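Local coordinates for protein N-acetylneuraminate lyase (PDB 5ZKA) that is a lyase of the dihydrodipicolinate synthetase family, built as a TIM barrel of parallel strands with helices packed around the outside, at residues K19-L25 with V53-V58; A24-P28 with L40-I44; Y46-M51 with Y223-I228; Y114-V120 with N145-Y150. All coordinates share one frame; numbering follows the deposited sequence.

All four contacts belong to one TIM barrel. Interactions 1 and 4 are parallel strand pairs of the same sheet, with centres about 13 Å apart, and they touch where Tyr-57 OH and Ser-118 OG are hydrogen-bonded, 2.8 Å apart. Interactions 2 and 3 both use helix 37-49. Interaction 2 shares Ala-24 and Leu-25 with interaction 1, whereas interaction 3, about 9 Å from interaction 1 between centres, meets it where Ser-23 OG lies 2.6 Å from Asn-47 OD1. Interactions 3 and 4 do not touch: their centres are about 22 Å apart, on opposite sides of the chain's centre. Strand 147-150 of interaction 4 adjoins strand 174-176, just beyond which lies the modified Lys-178.

Interaction 1 (K19-L25 with V53-V58); sequences KGIYSAL and VDGLYV
Tyr-22 pairs with Gly-55, Ser-23 with Leu-56 and Ala-24 with Tyr-57 where the first two strands of the TIM barrel run parallel, joined through helix 37-49 as a beta-alpha-beta unit. The short axes of 20-24 and 55-58 approach to 4.4 Å and are inclined by 37°. Backbone bonding is centred on Ser-23: its N donates to Gly-55 O at 3.2 Å, and its O takes a nearly straight bond from Tyr-57 N at 2.9 Å. Leu-25 N then donates to Tyr-57 O, and water 1 ties that same carbonyl to Leu-25 O.

A side chain takes over the pairing at the other end. With CG of Asp-54 anti to its carbonyl carbon (chi1 -55°), OD2 reaches Ile-21 N at 2.8 Å through its anti lone pair. Asp-54 N returns a bond to Ile-21 O at 2.9 Å, in the carbonyl plane, so one residue grips both polar backbone atoms of Ile-21. OD1 forms a salt bridge with Lys-231, which should stabilise the carboxylate's negative charge.

One CH-pi contact faces the barrel interior: Gly-55 CA stands over a face of the Tyr-22 ring, 3.9 Å from the centroid and 25° off the normal. The hydroxyl of that ring is bonded to Met-18 O.

Apolar contacts occupy the helix side. Leu-25 CD1 meets Leu-56 CD2 at 4.2 Å, while its CD2 branch touches Val-58. Nearby, Val-53 CG1 lies 3.3 Å from Ser-23 OG, whose hydrogen-bond partner is Asn-47 OD1.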
# COMPACT_ATOMS: atom_id res chain seq x y z
N LYS A 19 14.26 -10.76 13.96
CA LYS A 19 13.58 -10.80 12.67
C LYS A 19 12.66 -12.01 12.58
O LYS A 19 12.86 -13.02 13.26
CB LYS A 19 14.61 -10.86 11.53
CG LYS A 19 15.53 -9.66 11.46
CD LYS A 19 16.63 -9.85 10.42
CE LYS A 19 16.54 -8.80 9.33
NZ LYS A 19 17.68 -8.92 8.37
N GLY A 20 11.65 -11.91 11.72
CA GLY A 20 10.87 -13.08 11.34
C GLY A 20 9.39 -12.88 11.57
O GLY A 20 8.90 -11.77 11.80
N ILE A 21 8.67 -14.00 11.53
CA ILE A 21 7.21 -14.02 11.57
C ILE A 21 6.74 -14.25 13.01
O ILE A 21 7.09 -15.27 13.61
CB ILE A 21 6.65 -15.11 10.64
CG1 ILE A 21 7.20 -14.94 9.22
CG2 ILE A 21 5.14 -15.13 10.67
CD1 ILE A 21 6.74 -13.68 8.53
N TYR A 22 5.96 -13.32 13.54
CA TYR A 22 5.40 -13.39 14.89
C TYR A 22 3.89 -13.58 14.83
O TYR A 22 3.20 -12.80 14.18
CB TYR A 22 5.67 -12.10 15.69
CG TYR A 22 7.09 -11.86 16.11
CD1 TYR A 22 8.08 -11.62 15.17
CD2 TYR A 22 7.44 -11.80 17.46
CE1 TYR A 22 9.39 -11.38 15.54
CE2 TYR A 22 8.74 -11.55 17.85
CZ TYR A 22 9.71 -11.33 16.88
OH TYR A 22 11.00 -11.08 17.24
N SER A 23 3.37 -14.58 15.53
CA SER A 23 1.93 -14.65 15.73
C SER A 23 1.51 -13.68 16.83
O SER A 23 2.11 -13.68 17.91
CB SER A 23 1.49 -16.06 16.11
OG SER A 23 1.48 -16.93 14.99
N ALA A 24 0.49 -12.88 16.56
CA ALA A 24 -0.17 -12.13 17.62
C ALA A 24 -1.04 -13.13 18.35
O ALA A 24 -2.08 -13.56 17.85
CB ALA A 24 -0.99 -10.97 17.06
N LEU A 25 -0.56 -13.55 19.52
CA LEU A 25 -1.09 -14.71 20.20
C LEU A 25 -2.55 -14.51 20.59
O LEU A 25 -2.90 -13.55 21.28
CB LEU A 25 -0.23 -14.99 21.44
CG LEU A 25 -0.59 -16.25 22.22
CD1 LEU A 25 -0.29 -17.48 21.37
CD2 LEU A 25 0.20 -16.29 23.53
N VAL A 53 6.45 -20.46 13.99
CA VAL A 53 6.69 -19.02 14.04
C VAL A 53 8.05 -18.74 14.66
O VAL A 53 8.58 -19.53 15.45
CB VAL A 53 5.60 -18.28 14.82
CG1 VAL A 53 4.25 -18.44 14.17
CG2 VAL A 53 5.59 -18.75 16.27
N ASP A 54 8.63 -17.61 14.28
CA ASP A 54 9.86 -17.13 14.88
C ASP A 54 9.63 -16.44 16.22
O ASP A 54 10.58 -16.30 16.99
CB ASP A 54 10.56 -16.15 13.92
CG ASP A 54 10.80 -16.76 12.55
OD1 ASP A 54 11.52 -17.78 12.49
OD2 ASP A 54 10.26 -16.25 11.54
N GLY A 55 8.41 -16.00 16.50
CA GLY A 55 8.17 -15.27 17.74
C GLY A 55 6.70 -15.23 18.06
O GLY A 55 5.84 -15.59 17.24
N LEU A 56 6.40 -14.81 19.30
CA LEU A 56 5.04 -14.57 19.74
C LEU A 56 4.93 -13.13 20.22
O LEU A 56 5.79 -12.65 20.95
CB LEU A 56 4.63 -15.53 20.87
CG LEU A 56 4.54 -17.01 20.48
CD1 LEU A 56 4.25 -17.86 21.71
CD2 LEU A 56 3.47 -17.23 19.41
N TYR A 57 3.88 -12.44 19.77
CA TYR A 57 3.53 -11.10 20.21
C TYR A 57 2.38 -11.23 21.21
O TYR A 57 1.25 -11.55 20.82
CB TYR A 57 3.14 -10.25 19.01
CG TYR A 57 2.97 -8.79 19.27
CD1 TYR A 57 4.06 -7.93 19.28
CD2 TYR A 57 1.70 -8.25 19.46
CE1 TYR A 57 3.90 -6.57 19.49
CE2 TYR A 57 1.53 -6.89 19.67
CZ TYR A 57 2.63 -6.06 19.68
OH TYR A 57 2.45 -4.71 19.88
N VAL A 58 2.68 -11.04 22.49
CA VAL A 58 1.75 -11.37 23.56
C VAL A 58 1.12 -10.09 24.08
O VAL A 58 1.82 -9.10 24.35
CB VAL A 58 2.46 -12.13 24.70
CG1 VAL A 58 1.45 -12.56 25.75
CG2 VAL A 58 3.20 -13.35 24.13
O HOH W 1 -1.33 -10.88 20.91

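Interaction 2 (A24-P28 with L40-I44); sequences ALMVP and LREII
Leu-25 spreads its two methyl branches over one side of helix 37-49, overlapping Leu-40, Ile-43 and Ile-44. Its CD1 lies 3.8 Å from Ile-43 CG2, while CD2 comes within 3.7 Å of Ile-44 CG1. The same CD2 meets Leu-40 CD1 at 4.0 Å, the two leucine side chains crossing at about a right angle. Spaced three and four residues apart, Leu-40, Ile-43 and Ile-44 present a single helical surface to this fork.

Further along the loop, Pro-28 takes over. Its CD, at a corner of the ring, meets the end methyl Ile-43 CD1 at 3.5 Å, and its CG sits 3.3 Å from Leu-40 N, so the flank of the proline ring rests against the helix backbone. Leu-40 holds CG opposite its own N (chi1 177°), a setting that carries CD1 toward the loop, where it touches both Leu-25 and Val-27; Val-27 CG2 is the looser neighbour.

The loop follows strand 20-24 of the TIM barrel and doubles back onto the helix that succeeds that strand. Met-26 directs its side chain to helix 264-274, against Tyr-265 and Ile-268, and helix 70-84 covers Leu-40 with Ile-79.

Polar chemistry enters chiefly through the Met-26 carbonyl. Its oxygen lies 3.6 Å from Ile-43 CD1 and 3.8 Å from Leu-40 CD1, and it is buried without a hydrogen-bond partner in the model. Loop and helix are therefore held to each other by apolar contacts, which leave this carbonyl uncompensated.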
# COMPACT_ATOMS: atom_id res chain seq x y z
N ALA A 24 0.49 -12.88 16.56
CA ALA A 24 -0.17 -12.13 17.62
C ALA A 24 -1.04 -13.13 18.35
O ALA A 24 -2.08 -13.56 17.85
CB ALA A 24 -0.99 -10.97 17.06
N LEU A 25 -0.56 -13.55 19.52
CA LEU A 25 -1.09 -14.71 20.20
C LEU A 25 -2.55 -14.51 20.59
O LEU A 25 -2.90 -13.55 21.28
CB LEU A 25 -0.23 -14.99 21.44
CG LEU A 25 -0.59 -16.25 22.22
CD1 LEU A 25 -0.29 -17.48 21.37
CD2 LEU A 25 0.20 -16.29 23.53
N MET A 26 -3.40 -15.43 20.16
CA MET A 26 -4.79 -15.42 20.61
C MET A 26 -4.91 -16.09 21.97
O MET A 26 -4.11 -16.97 22.33
CB MET A 26 -5.68 -16.13 19.60
CG MET A 26 -5.57 -15.53 18.22
SD MET A 26 -7.15 -15.46 17.39
CE MET A 26 -8.11 -14.39 18.45
N VAL A 27 -5.93 -15.69 22.72
CA VAL A 27 -6.13 -16.14 24.09
C VAL A 27 -7.51 -16.76 24.18
O VAL A 27 -8.49 -16.15 23.75
CB VAL A 27 -5.99 -15.00 25.11
CG1 VAL A 27 -6.29 -15.52 26.53
CG2 VAL A 27 -4.59 -14.41 25.03
N PRO A 28 -7.64 -17.99 24.71
CA PRO A 28 -8.97 -18.58 24.88
C PRO A 28 -9.58 -18.20 26.21
O PRO A 28 -8.94 -18.33 27.27
CB PRO A 28 -8.70 -20.09 24.77
CG PRO A 28 -7.31 -20.25 25.29
CD PRO A 28 -6.56 -18.96 24.97
N LEU A 40 -4.76 -21.94 26.44
CA LEU A 40 -3.72 -20.98 26.09
C LEU A 40 -2.39 -21.67 25.84
O LEU A 40 -1.68 -21.35 24.88
CB LEU A 40 -3.56 -19.92 27.19
CG LEU A 40 -2.46 -18.88 26.97
CD1 LEU A 40 -2.62 -18.15 25.60
CD2 LEU A 40 -2.41 -17.86 28.12
N ARG A 41 -2.03 -22.63 26.69
CA ARG A 41 -0.84 -23.43 26.43
C ARG A 41 -0.96 -24.19 25.11
O ARG A 41 0.03 -24.33 24.37
CB ARG A 41 -0.58 -24.37 27.60
CG ARG A 41 -0.31 -23.60 28.90
CD ARG A 41 0.09 -24.52 30.05
NE ARG A 41 0.30 -23.74 31.26
CZ ARG A 41 1.48 -23.28 31.68
NH1 ARG A 41 2.58 -23.55 30.98
NH2 ARG A 41 1.57 -22.56 32.79
N GLU A 42 -2.16 -24.69 24.78
CA GLU A 42 -2.34 -25.41 23.52
C GLU A 42 -2.14 -24.49 22.32
O GLU A 42 -1.59 -24.91 21.30
CB GLU A 42 -3.72 -26.06 23.47
CG GLU A 42 -3.90 -27.21 24.47
CD GLU A 42 -5.23 -27.91 24.31
OE1 GLU A 42 -5.97 -27.58 23.36
OE2 GLU A 42 -5.55 -28.78 25.15
N ILE A 43 -2.61 -23.25 22.42
CA ILE A 43 -2.44 -22.32 21.31
C ILE A 43 -0.97 -21.96 21.15
O ILE A 43 -0.45 -21.88 20.03
CB ILE A 43 -3.29 -21.06 21.53
CG1 ILE A 43 -4.78 -21.40 21.50
CG2 ILE A 43 -2.97 -20.00 20.47
CD1 ILE A 43 -5.68 -20.18 21.79
N ILE A 44 -0.27 -21.74 22.26
CA ILE A 44 1.16 -21.47 22.22
C ILE A 44 1.90 -22.64 21.59
O ILE A 44 2.75 -22.45 20.71
CB ILE A 44 1.69 -21.18 23.64
CG1 ILE A 44 1.13 -19.85 24.15
CG2 ILE A 44 3.20 -21.17 23.66
CD1 ILE A 44 1.23 -19.68 25.67

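Interaction 3 (Y46-M51 with Y223-I228); sequences YNIDKM and YNINGI
The Tyr-46 ring meets Asn-224 O at its edge, in the ring plane, with CE2 at 3.4 Å; Lys-50 CB covers one face toward the rim. Water 2, also at the edge, donates to Tyr-46 OH and Ile-225 O, and the hydroxyl is further bonded to Glu-275 OE1. The contact joins helices 37-49 and 223-237, which follow the neighbouring strands 20-24 and 217-220 and so adjoin in the outer layer of the TIM barrel.

Two amides link the helices directly. Asn-47 ND2 donates to Asn-224 OD1 at 3.0 Å with an N-H...O angle of 154°; the amide planes stand 79° apart, and the donor is tilted from the acceptor's carbonyl plane. Asn-47 OD1 is bonded to Ser-23 OG and ND2 also to Ile-43 O, while Asn-224 ND2 bonds Ser-221 O and Ala-24 O, which together settle both amide orientations.

Met-51 lies against the backbone of 223-227. Its CG, anti to the carbonyl carbon, lies 3.4 Å from Asn-224 O, a buried oxygen with no hydrogen-bond partner in the model. The bend at chi2 (-64°) then turns SD to the backbone, 3.4 Å from Ile-225 C, where it accepts a weak hydrogen bond from Gly-227 N at 3.5 Å. At the margin, Ile-228 CD1 rests against the backbone carbonyls, 3.4 Å from Lys-50 O and 3.6 Å from Met-51 O.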
# COMPACT_ATOMS: atom_id res chain seq x y z
N TYR A 46 0.78 -24.92 19.55
CA TYR A 46 0.48 -24.99 18.12
C TYR A 46 1.31 -23.98 17.33
O TYR A 46 1.87 -24.32 16.28
CB TYR A 46 -1.01 -24.74 17.90
CG TYR A 46 -1.49 -25.02 16.50
CD1 TYR A 46 -1.71 -26.32 16.06
CD2 TYR A 46 -1.75 -23.98 15.61
CE1 TYR A 46 -2.16 -26.57 14.76
CE2 TYR A 46 -2.19 -24.22 14.34
CZ TYR A 46 -2.39 -25.52 13.91
OH TYR A 46 -2.84 -25.75 12.63
N ASN A 47 1.41 -22.74 17.82
CA ASN A 47 2.19 -21.73 17.10
C ASN A 47 3.66 -22.11 17.00
O ASN A 47 4.28 -21.98 15.93
CB ASN A 47 2.04 -20.38 17.80
CG ASN A 47 0.84 -19.62 17.31
OD1 ASN A 47 0.85 -19.08 16.21
ND2 ASN A 47 -0.22 -19.60 18.12
N ILE A 48 4.25 -22.57 18.10
CA ILE A 48 5.68 -22.86 18.09
C ILE A 48 5.96 -24.14 17.31
O ILE A 48 6.88 -24.20 16.48
CB ILE A 48 6.22 -22.96 19.53
CG1 ILE A 48 6.06 -21.62 20.25
CG2 ILE A 48 7.67 -23.42 19.52
CD1 ILE A 48 6.30 -21.73 21.77
N ASP A 49 5.18 -25.19 17.58
CA ASP A 49 5.51 -26.52 17.05
C ASP A 49 4.97 -26.76 15.65
O ASP A 49 5.59 -27.52 14.89
CB ASP A 49 4.96 -27.62 17.98
CG ASP A 49 5.51 -27.54 19.40
OD1 ASP A 49 6.56 -26.89 19.62
OD2 ASP A 49 4.89 -28.14 20.30
N LYS A 50 3.83 -26.18 15.28
CA LYS A 50 3.22 -26.47 13.99
C LYS A 50 3.27 -25.31 13.02
O LYS A 50 3.55 -25.51 11.83
CB LYS A 50 1.76 -26.91 14.18
CG LYS A 50 1.60 -28.18 15.04
CD LYS A 50 2.39 -29.35 14.49
CE LYS A 50 2.37 -30.53 15.47
NZ LYS A 50 3.17 -31.71 14.99
N MET A 51 3.00 -24.09 13.48
CA MET A 51 3.18 -22.92 12.63
C MET A 51 4.65 -22.54 12.47
O MET A 51 4.99 -21.82 11.53
CB MET A 51 2.39 -21.72 13.17
CG MET A 51 0.88 -21.97 13.29
SD MET A 51 0.03 -22.27 11.70
CE MET A 51 0.10 -24.08 11.55
N TYR A 223 -1.34 -15.62 11.48
CA TYR A 223 -0.25 -16.57 11.55
C TYR A 223 -0.51 -17.65 12.59
O TYR A 223 0.18 -18.68 12.56
CB TYR A 223 1.06 -15.82 11.83
CG TYR A 223 1.30 -14.67 10.86
CD1 TYR A 223 0.84 -14.74 9.54
CD2 TYR A 223 1.94 -13.51 11.26
CE1 TYR A 223 1.04 -13.67 8.64
CE2 TYR A 223 2.13 -12.44 10.37
CZ TYR A 223 1.69 -12.53 9.08
OH TYR A 223 1.89 -11.47 8.21
N ASN A 224 -1.50 -17.45 13.47
CA ASN A 224 -1.92 -18.50 14.39
C ASN A 224 -2.35 -19.76 13.64
O ASN A 224 -2.25 -20.87 14.17
CB ASN A 224 -3.08 -18.02 15.28
CG ASN A 224 -2.63 -17.05 16.38
OD1 ASN A 224 -2.17 -17.47 17.43
ND2 ASN A 224 -2.81 -15.74 16.14
N ILE A 225 -2.87 -19.60 12.42
CA ILE A 225 -3.32 -20.74 11.62
C ILE A 225 -2.69 -20.80 10.24
O ILE A 225 -2.73 -21.88 9.60
CB ILE A 225 -4.86 -20.72 11.50
CG1 ILE A 225 -5.32 -19.39 10.89
CG2 ILE A 225 -5.52 -20.94 12.85
CD1 ILE A 225 -6.77 -19.40 10.43
N ASN A 226 -2.12 -19.71 9.72
CA ASN A 226 -1.56 -19.69 8.37
C ASN A 226 -0.08 -19.31 8.37
O ASN A 226 0.43 -18.77 7.39
CB ASN A 226 -2.37 -18.73 7.48
CG ASN A 226 -2.03 -18.89 6.01
OD1 ASN A 226 -1.95 -20.01 5.48
ND2 ASN A 226 -1.82 -17.76 5.33
N GLY A 227 0.62 -19.61 9.47
CA GLY A 227 2.01 -19.22 9.60
C GLY A 227 2.96 -19.90 8.64
O GLY A 227 4.02 -19.35 8.32
N ILE A 228 2.63 -21.12 8.18
CA ILE A 228 3.49 -21.81 7.21
C ILE A 228 3.60 -20.99 5.93
O ILE A 228 4.71 -20.69 5.47
CB ILE A 228 2.96 -23.23 6.93
CG1 ILE A 228 3.01 -24.08 8.20
CG2 ILE A 228 3.76 -23.91 5.80
CD1 ILE A 228 4.36 -24.09 8.86
O HOH W 2 -3.76 -24.41 10.51

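Interaction 4 (Y114-V120 with N145-Y150); sequences YKCLSAV and NYMIIY
Ser-118 and Ile-148 lie in the tightly packed part of this contact, while Lys-115 and Tyr-146 form its solvent side. Ser-118 OG donates to Ile-148 O at 2.8 Å, coming from above the carbonyl plane; its CB holds OG opposite the backbone N (chi1 -165°), bringing the hydroxyl across to the neighbouring strand. The hydroxyl is also bonded to Tyr-57 OH. Ala-119 N adds a weak bond to Ile-148 O. Leu-117 is held at both ends, its N donating to Tyr-146 O at 2.8 Å and its O accepting from Ile-148 N, before Tyr-150 N closes the ladder on Ala-119 O.

These are adjacent parallel strands of the TIM barrel, 117-120 and 147-150, joined by helix 129-143 in a beta-alpha-beta unit, with short axes inclined by 24°. Facing the interior, Val-120 CB lies 3.7 Å from Tyr-150 CD2, the two side chains crossing at a slant. Tyr-150 also touches Thr-180, two residues beyond the modified Lys-178, and its OH bonds Ser-61 OG. On the helix side, Met-147 doubles back at chi2 and chi3, placing SD 3.9 Å from Ala-119 CB and CE near Leu-117 CB.

At the N-terminal end of the pair, Asn-145 adds side-chain bonds. Its ND2 donates to Tyr-114 O at 3.0 Å and to Thr-110 OG1, while OD1 takes Tyr-146 N at 2.8 Å; these bonds fix the amide although OD1 is brought to 3.1 Å from Lys-115 O, another acceptor. Beyond it the exposed Tyr-146 ring merely brings CD2, at its edge, to 3.5 Å from Lys-115 O.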
# COMPACT_ATOMS: atom_id res chain seq x y z
N TYR A 114 10.73 -11.28 29.86
CA TYR A 114 10.54 -10.75 28.52
C TYR A 114 11.64 -9.73 28.23
O TYR A 114 11.98 -8.90 29.07
CB TYR A 114 9.17 -10.09 28.38
CG TYR A 114 7.99 -11.03 28.30
CD1 TYR A 114 7.44 -11.59 29.45
CD2 TYR A 114 7.40 -11.33 27.07
CE1 TYR A 114 6.35 -12.44 29.39
CE2 TYR A 114 6.30 -12.17 26.99
CZ TYR A 114 5.78 -12.72 28.16
OH TYR A 114 4.68 -13.56 28.09
N LYS A 115 12.20 -9.81 27.02
CA LYS A 115 13.36 -9.02 26.64
C LYS A 115 13.01 -7.93 25.65
O LYS A 115 13.90 -7.27 25.11
CB LYS A 115 14.46 -9.93 26.08
CG LYS A 115 15.21 -10.72 27.15
CD LYS A 115 15.73 -9.78 28.23
CE LYS A 115 16.46 -10.53 29.34
NZ LYS A 115 17.72 -11.17 28.87
N CYS A 116 11.72 -7.74 25.38
CA CYS A 116 11.30 -6.67 24.49
C CYS A 116 9.85 -6.36 24.78
O CYS A 116 9.03 -7.28 24.96
CB CYS A 116 11.49 -7.06 23.02
SG CYS A 116 11.19 -5.67 21.91
N LEU A 117 9.53 -5.07 24.85
CA LEU A 117 8.19 -4.56 25.06
C LEU A 117 7.65 -3.97 23.77
O LEU A 117 8.40 -3.66 22.84
CB LEU A 117 8.16 -3.46 26.13
CG LEU A 117 8.77 -3.74 27.51
CD1 LEU A 117 8.60 -2.51 28.41
CD2 LEU A 117 8.10 -4.95 28.12
N SER A 118 6.34 -3.80 23.73
CA SER A 118 5.67 -3.01 22.72
C SER A 118 4.58 -2.20 23.41
O SER A 118 4.15 -2.55 24.51
CB SER A 118 5.07 -3.89 21.61
OG SER A 118 4.74 -3.13 20.47
N ALA A 119 4.15 -1.11 22.79
CA ALA A 119 3.10 -0.31 23.41
C ALA A 119 2.35 0.44 22.32
O ALA A 119 2.95 1.20 21.56
CB ALA A 119 3.68 0.67 24.43
N VAL A 120 1.03 0.24 22.27
CA VAL A 120 0.21 0.99 21.33
C VAL A 120 0.29 2.48 21.67
O VAL A 120 0.50 2.87 22.82
CB VAL A 120 -1.25 0.49 21.37
CG1 VAL A 120 -1.83 0.64 22.77
CG2 VAL A 120 -2.10 1.21 20.32
N ASN A 145 13.86 -1.71 29.53
CA ASN A 145 13.68 -2.73 28.51
C ASN A 145 13.60 -2.06 27.13
O ASN A 145 13.48 -0.84 27.01
CB ASN A 145 12.42 -3.56 28.81
CG ASN A 145 12.52 -5.00 28.33
OD1 ASN A 145 13.25 -5.31 27.39
ND2 ASN A 145 11.80 -5.90 29.00
N TYR A 146 13.67 -2.89 26.09
CA TYR A 146 13.56 -2.41 24.72
C TYR A 146 12.10 -2.22 24.35
O TYR A 146 11.20 -2.82 24.93
CB TYR A 146 14.21 -3.38 23.73
CG TYR A 146 15.70 -3.55 23.94
CD1 TYR A 146 16.56 -2.47 23.86
CD2 TYR A 146 16.23 -4.80 24.23
CE1 TYR A 146 17.91 -2.62 24.05
CE2 TYR A 146 17.59 -4.96 24.43
CZ TYR A 146 18.43 -3.87 24.34
OH TYR A 146 19.78 -4.02 24.54
N MET A 147 11.87 -1.38 23.34
CA MET A 147 10.52 -0.95 23.01
C MET A 147 10.30 -0.97 21.51
O MET A 147 11.13 -0.48 20.74
CB MET A 147 10.25 0.48 23.53
CG MET A 147 8.94 1.10 23.04
SD MET A 147 7.46 0.25 23.66
CE MET A 147 7.61 0.56 25.42
N ILE A 148 9.17 -1.55 21.09
CA ILE A 148 8.71 -1.47 19.71
C ILE A 148 7.44 -0.62 19.71
O ILE A 148 6.48 -0.93 20.43
CB ILE A 148 8.47 -2.87 19.12
CG1 ILE A 148 9.80 -3.57 18.85
CG2 ILE A 148 7.72 -2.79 17.82
CD1 ILE A 148 9.64 -5.06 18.71
N ILE A 149 7.46 0.49 18.96
CA ILE A 149 6.26 1.30 18.78
C ILE A 149 5.20 0.47 18.08
O ILE A 149 5.45 -0.12 17.03
CB ILE A 149 6.58 2.53 17.92
CG1 ILE A 149 7.77 3.30 18.46
CG2 ILE A 149 5.33 3.39 17.72
CD1 ILE A 149 8.33 4.29 17.42
N TYR A 150 3.98 0.46 18.64
CA TYR A 150 2.82 -0.19 18.01
C TYR A 150 1.96 0.91 17.39
O TYR A 150 1.26 1.63 18.10
CB TYR A 150 2.03 -1.04 19.01
CG TYR A 150 0.82 -1.78 18.44
CD1 TYR A 150 0.62 -1.90 17.06
CD2 TYR A 150 -0.13 -2.35 19.28
CE1 TYR A 150 -0.49 -2.58 16.54
CE2 TYR A 150 -1.23 -3.03 18.78
CZ TYR A 150 -1.41 -3.14 17.41
OH TYR A 150 -2.51 -3.82 16.91